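Long-range contact in enterotoxin type A (Staphylococcus aureus, PDB 1DYQ), which acts as a superantigen, binding MHC class II and T-cell receptor molecules to activate the host immune system, and causes staphylococcal food poisoning: residues H45-G57 and D67-Y81. The protein carries 3 engineered substitutions. Numbering follows the deposited sequence. Where two conformers were deposited one is given.
Engineered in segment 45-57: R49 (natural residue Leu). Engineered in segment 67-81: R71 (natural residue Asp).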
loop_
_atom_site.group_PDB
_atom_site.type_symbol
_atom_site.label_atom_id
_atom_site.label_comp_id
_atom_site.label_asym_id
_atom_site.label_seq_id
_atom_site.Cartn_x
_atom_site.Cartn_y
_atom_site.Cartn_z
ATOM N N HIS A 45 9.339 16.203 13.525
ATOM C CA HIS A 45 10.006 17.089 12.624
ATOM C C HIS A 45 11.522 16.788 12.634
ATOM O O HIS A 45 12.350 17.546 12.208
ATOM C CB HIS A 45 9.737 18.570 12.794
ATOM C CG HIS A 45 9.849 18.990 14.237
ATOM N ND1 HIS A 45 8.923 18.722 15.169
ATOM C CD2 HIS A 45 10.897 19.638 14.853
ATOM C CE1 HIS A 45 9.322 19.154 16.363
ATOM N NE2 HIS A 45 10.510 19.673 16.150
ATOM N N ASP A 46 11.797 15.565 13.103
ATOM C CA ASP A 46 13.128 15.013 13.039
ATOM C C ASP A 46 13.341 14.470 11.600
ATOM O O ASP A 46 12.419 13.787 11.120
ATOM C CB ASP A 46 13.133 13.778 13.983
ATOM C CG ASP A 46 14.451 13.534 14.626
ATOM O OD1 ASP A 46 14.653 13.956 15.796
ATOM O OD2 ASP A 46 15.348 12.959 13.961
ATOM N N GLN A 47 14.365 14.907 10.942
ATOM C CA GLN A 47 14.682 14.375 9.607
ATOM C C GLN A 47 16.076 13.737 9.645
ATOM O O GLN A 47 16.945 14.163 10.406
ATOM C CB GLN A 47 14.627 15.456 8.556
ATOM C CG GLN A 47 13.290 16.148 8.423
ATOM C CD GLN A 47 13.210 17.107 7.268
ATOM O OE1 GLN A 47 13.800 18.182 7.275
ATOM N NE2 GLN A 47 12.430 16.730 6.249
ATOM N N PHE A 48 16.188 12.606 8.972
ATOM C CA PHE A 48 17.506 11.939 8.876
ATOM C C PHE A 48 18.308 12.609 7.769
ATOM O O PHE A 48 19.378 13.206 7.947
ATOM C CB PHE A 48 17.250 10.462 8.625
ATOM C CG PHE A 48 18.454 9.619 8.422
ATOM C CD1 PHE A 48 19.572 9.782 9.233
ATOM C CD2 PHE A 48 18.503 8.660 7.410
ATOM C CE1 PHE A 48 20.706 9.020 9.042
ATOM C CE2 PHE A 48 19.640 7.904 7.226
ATOM C CZ PHE A 48 20.743 8.084 8.036
ATOM N N ARG A 49 17.736 12.624 6.590
ATOM C CA ARG A 49 18.298 13.255 5.376
ATOM C C ARG A 49 17.176 13.226 4.330
ATOM O O ARG A 49 16.080 12.683 4.585
ATOM C CB ARG A 49 19.499 12.379 4.961
ATOM C CG ARG A 49 19.189 10.955 4.560
ATOM C CD ARG A 49 20.404 10.113 4.241
ATOM N NE ARG A 49 20.002 8.744 3.888
ATOM C CZ ARG A 49 20.749 7.666 3.951
ATOM N NH1 ARG A 49 22.000 7.702 4.378
ATOM N NH2 ARG A 49 20.216 6.500 3.565
ATOM N N GLN A 50 17.488 13.618 3.118
ATOM C CA GLN A 50 16.571 13.440 1.970
ATOM C C GLN A 50 15.231 13.956 2.319
ATOM O O GLN A 50 15.172 15.036 3.003
ATOM C CB GLN A 50 16.653 11.954 1.601
ATOM C CG GLN A 50 17.785 11.553 0.698
ATOM C CD GLN A 50 18.046 12.395 -0.514
ATOM O OE1 GLN A 50 17.219 12.999 -1.174
ATOM N NE2 GLN A 50 19.337 12.430 -0.868
ATOM N N HIS A 51 14.126 13.380 1.965
ATOM C CA HIS A 51 12.772 13.840 2.199
ATOM C C HIS A 51 12.081 12.857 3.118
ATOM O O HIS A 51 11.491 11.835 2.765
ATOM C CB HIS A 51 11.987 14.211 0.960
ATOM C CG HIS A 51 12.754 14.931 -0.131
ATOM N ND1 HIS A 51 13.193 16.209 0.050
ATOM C CD2 HIS A 51 13.191 14.490 -1.323
ATOM C CE1 HIS A 51 13.883 16.563 -1.020
ATOM N NE2 HIS A 51 13.890 15.545 -1.879
ATOM N N THR A 52 12.505 12.831 4.377
ATOM C CA THR A 52 12.119 11.866 5.342
ATOM C C THR A 52 11.590 12.461 6.643
ATOM O O THR A 52 11.864 13.651 6.948
ATOM C CB THR A 52 13.274 10.888 5.734
ATOM O OG1 THR A 52 14.341 11.645 6.348
ATOM C CG2 THR A 52 13.812 10.201 4.496
ATOM N N ILE A 53 10.779 11.719 7.345
ATOM C CA ILE A 53 10.432 12.043 8.745
ATOM C C ILE A 53 10.832 10.858 9.580
ATOM O O ILE A 53 10.444 9.693 9.338
ATOM C CB ILE A 53 8.948 12.373 8.949
ATOM C CG1 ILE A 53 8.548 13.645 8.196
ATOM C CG2 ILE A 53 8.713 12.594 10.471
ATOM C CD1 ILE A 53 7.047 13.879 8.184
ATOM N N LEU A 54 11.595 11.085 10.656
ATOM C CA LEU A 54 12.043 10.091 11.560
ATOM C C LEU A 54 11.287 10.067 12.871
ATOM O O LEU A 54 11.219 11.094 13.554
ATOM C CB LEU A 54 13.572 10.297 11.838
ATOM C CG LEU A 54 14.149 9.281 12.819
ATOM C CD1 LEU A 54 14.134 7.872 12.244
ATOM C CD2 LEU A 54 15.596 9.684 13.174
ATOM N N PHE A 55 10.599 8.987 13.155
ATOM C CA PHE A 55 9.881 8.785 14.405
ATOM C C PHE A 55 10.750 7.985 15.358
ATOM O O PHE A 55 10.837 6.760 15.342
ATOM C CB PHE A 55 8.517 8.126 14.196
ATOM C CG PHE A 55 7.541 8.969 13.426
ATOM C CD1 PHE A 55 7.518 8.934 12.039
ATOM C CD2 PHE A 55 6.641 9.801 14.079
ATOM C CE1 PHE A 55 6.643 9.731 11.322
ATOM C CE2 PHE A 55 5.759 10.588 13.360
ATOM C CZ PHE A 55 5.750 10.560 11.993
ATOM N N LYS A 56 11.514 8.733 16.182
ATOM C CA LYS A 56 12.436 8.123 17.118
ATOM C C LYS A 56 11.737 7.376 18.236
ATOM O O LYS A 56 10.700 7.845 18.728
ATOM C CB LYS A 56 13.323 9.232 17.745
ATOM C CG LYS A 56 14.442 9.685 16.820
ATOM C CD LYS A 56 15.058 11.002 17.338
ATOM C CE LYS A 56 16.448 11.184 16.738
ATOM N NZ LYS A 56 16.890 12.599 16.766
ATOM N N GLY A 57 12.127 6.122 18.477
ATOM C CA GLY A 57 11.460 5.335 19.517
ATOM C C GLY A 57 10.026 5.005 19.211
ATOM O O GLY A 57 9.199 4.760 20.089
ATOM N N ASP A 67 13.267 2.656 15.738
ATOM C CA ASP A 67 12.823 3.858 15.052
ATOM C C ASP A 67 12.111 3.523 13.722
ATOM O O ASP A 67 12.414 2.510 13.116
ATOM C CB ASP A 67 14.040 4.733 14.704
ATOM C CG ASP A 67 14.816 5.208 15.916
ATOM O OD1 ASP A 67 14.320 5.132 17.050
ATOM O OD2 ASP A 67 15.964 5.683 15.713
ATOM N N LEU A 68 11.220 4.427 13.339
ATOM C CA LEU A 68 10.552 4.320 12.031
ATOM C C LEU A 68 10.885 5.524 11.167
ATOM O O LEU A 68 10.664 6.688 11.582
ATOM C CB LEU A 68 9.020 4.264 12.250
ATOM C CG LEU A 68 8.186 4.300 10.942
ATOM C CD1 LEU A 68 8.386 3.001 10.168
ATOM C CD2 LEU A 68 6.694 4.459 11.295
ATOM N N LEU A 69 11.442 5.310 9.999
ATOM C CA LEU A 69 11.773 6.323 9.054
ATOM C C LEU A 69 10.766 6.355 7.895
ATOM O O LEU A 69 10.675 5.308 7.226
ATOM C CB LEU A 69 13.192 6.121 8.494
ATOM C CG LEU A 69 13.666 7.188 7.537
ATOM C CD1 LEU A 69 13.814 8.546 8.232
ATOM C CD2 LEU A 69 14.963 6.811 6.836
ATOM N N VAL A 70 10.074 7.435 7.711
ATOM C CA VAL A 70 9.113 7.544 6.587
ATOM C C VAL A 70 9.789 8.244 5.453
ATOM O O VAL A 70 10.381 9.346 5.625
ATOM C CB VAL A 70 7.833 8.268 7.004
ATOM C CG1 VAL A 70 6.854 8.307 5.816
ATOM C CG2 VAL A 70 7.189 7.596 8.199
ATOM N N ARG A 71 9.768 7.694 4.249
ATOM C CA ARG A 71 10.429 8.193 3.082
ATOM C C ARG A 71 9.433 8.763 2.046
ATOM O O ARG A 71 8.382 8.113 1.870
ATOM C CB ARG A 71 11.253 7.094 2.379
ATOM C CG ARG A 71 12.261 6.403 3.285
ATOM C CD ARG A 71 13.068 5.308 2.540
ATOM N NE ARG A 71 13.800 5.883 1.434
ATOM C CZ ARG A 71 14.429 5.234 0.467
ATOM N NH1 ARG A 71 14.455 3.920 0.431
ATOM N NH2 ARG A 71 15.028 5.944 -0.508
ATOM N N PHE A 72 9.701 9.925 1.561
ATOM C CA PHE A 72 8.823 10.577 0.569
ATOM C C PHE A 72 9.604 10.900 -0.699
ATOM O O PHE A 72 10.822 11.038 -0.721
ATOM C CB PHE A 72 8.265 11.869 1.179
ATOM C CG PHE A 72 7.519 11.717 2.446
ATOM C CD1 PHE A 72 6.165 11.346 2.474
ATOM C CD2 PHE A 72 8.144 11.882 3.677
ATOM C CE1 PHE A 72 5.484 11.218 3.661
ATOM C CE2 PHE A 72 7.469 11.751 4.867
ATOM C CZ PHE A 72 6.118 11.441 4.869
ATOM N N ASP A 73 8.850 11.201 -1.774
ATOM C CA ASP A 73 9.439 11.503 -3.052
ATOM C C ASP A 73 10.099 12.878 -3.109
ATOM O O ASP A 73 11.008 13.036 -3.952
ATOM C CB ASP A 73 8.355 11.516 -4.161
ATOM C CG ASP A 73 8.061 10.214 -4.791
ATOM O OD1 ASP A 73 8.695 9.179 -4.553
ATOM O OD2 ASP A 73 7.044 10.185 -5.597
ATOM N N SER A 74 9.586 13.857 -2.414
ATOM C CA SER A 74 9.997 15.237 -2.600
ATOM C C SER A 74 9.829 16.096 -1.373
ATOM O O SER A 74 9.197 15.754 -0.391
ATOM C CB SER A 74 9.089 15.837 -3.735
ATOM O OG SER A 74 7.778 16.033 -3.190
ATOM N N LYS A 75 10.468 17.282 -1.461
ATOM C CA LYS A 75 10.396 18.264 -0.376
ATOM C C LYS A 75 9.005 18.813 -0.190
ATOM O O LYS A 75 8.507 18.892 0.930
ATOM C CB LYS A 75 11.431 19.345 -0.661
ATOM C CG LYS A 75 11.213 20.713 -0.113
ATOM C CD LYS A 75 12.081 21.742 -0.873
ATOM C CE LYS A 75 11.811 21.657 -2.375
ATOM N NZ LYS A 75 12.760 22.504 -3.154
ATOM N N ASP A 76 8.261 19.021 -1.291
ATOM C CA ASP A 76 6.869 19.482 -1.114
ATOM C C ASP A 76 6.029 18.474 -0.369
ATOM O O ASP A 76 5.189 18.841 0.470
ATOM C CB ASP A 76 6.279 19.859 -2.471
ATOM C CG ASP A 76 6.665 21.294 -2.844
ATOM O OD1 ASP A 76 7.718 21.768 -2.385
ATOM O OD2 ASP A 76 5.889 21.925 -3.577
ATOM N N ILE A 77 6.252 17.166 -0.597
ATOM C CA ILE A 77 5.470 16.160 0.090
ATOM C C ILE A 77 5.842 16.070 1.567
ATOM O O ILE A 77 4.963 16.131 2.422
ATOM C CB ILE A 77 5.563 14.782 -0.575
ATOM C CG1 ILE A 77 4.946 14.839 -1.976
ATOM C CG2 ILE A 77 4.851 13.729 0.274
ATOM C CD1 ILE A 77 5.295 13.615 -2.811
ATOM N N VAL A 78 7.150 16.011 1.862
ATOM C CA VAL A 78 7.545 15.921 3.270
ATOM C C VAL A 78 7.126 17.178 4.023
ATOM O O VAL A 78 6.619 17.057 5.151
ATOM C CB VAL A 78 9.015 15.573 3.470
ATOM C CG1 VAL A 78 9.974 16.621 2.999
ATOM C CG2 VAL A 78 9.253 15.261 4.969
ATOM N N ASP A 79 7.200 18.336 3.389
ATOM C CA ASP A 79 6.763 19.585 4.026
ATOM C C ASP A 79 5.299 19.618 4.372
ATOM O O ASP A 79 4.910 20.341 5.349
ATOM C CB ASP A 79 7.158 20.801 3.195
ATOM C CG ASP A 79 8.634 21.115 3.236
ATOM O OD1 ASP A 79 9.362 20.518 4.061
ATOM O OD2 ASP A 79 9.081 21.939 2.413
ATOM N N LYS A 80 4.431 18.823 3.775
ATOM C CA LYS A 80 3.028 18.761 4.138
ATOM C C LYS A 80 2.830 18.198 5.544
ATOM O O LYS A 80 1.820 18.432 6.210
ATOM C CB LYS A 80 2.231 17.863 3.175
ATOM C CG LYS A 80 1.849 18.443 1.850
ATOM C CD LYS A 80 0.842 17.519 1.124
ATOM C CE LYS A 80 1.588 16.474 0.320
ATOM N NZ LYS A 80 0.936 16.201 -0.999
ATOM N N TYR A 81 3.730 17.288 5.963
ATOM C CA TYR A 81 3.557 16.501 7.133
ATOM C C TYR A 81 4.553 16.768 8.263
ATOM O O TYR A 81 4.279 16.391 9.404
ATOM C CB TYR A 81 3.681 14.982 6.747
ATOM C CG TYR A 81 2.653 14.655 5.647
ATOM C CD1 TYR A 81 1.303 14.628 5.955
ATOM C CD2 TYR A 81 3.085 14.346 4.378
ATOM C CE1 TYR A 81 0.373 14.364 4.954
ATOM C CE2 TYR A 81 2.156 14.052 3.372
ATOM C CZ TYR A 81 0.817 14.070 3.680
ATOM O OH TYR A 81 -0.115 13.785 2.701
HETATM O O HOH W 1 13.508 11.049 0.246
#
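I53 sends CG1 to V78 CG2 (3.7 Å) and CD1 to Y81 CB, so one side chain of the antiparallel hairpin 52-55/67-71 packs against helix 75-81 in the OB-fold domain. The same ethyl arm also approaches F72 CE2, while F55 sets CE1 against V70 CG2 (3.8 Å) on the face of I53, where F55 touches V86 and L68 touches L88. On the other face L69, with CG anti to its backbone N (chi1 -177°), pushes CD1 tightly against T52 CB at 3.5 Å and also meets L54 CB and F48 CB. T52 OG1 donates to R49 O (2.7 Å), tying strand 52-55 to the loop of the engineered R49; the engineered R71, opposite T52 across the strands, bonds through NH1 to Q96 O. Paired backbone bonds join I53 to V70 and F55 to L68, and F72 N to H51 O adds one more. Strand 52-55 is outermost in its sheet; the other edge of strand 67-71 pairs in parallel with strand 105-114. H51 lies flat on the start of the helix, S74 CA over its ring face at 3.8 Å from the centroid, and water 1 links H51 N to F72 O. S74 is the N-cap of helix 75-81, its OG accepting from I77 N. At the far end D67 OD1 takes G57 N at 2.8 Å, the nearly straight N-H (174°) arriving from above the carboxylate plane.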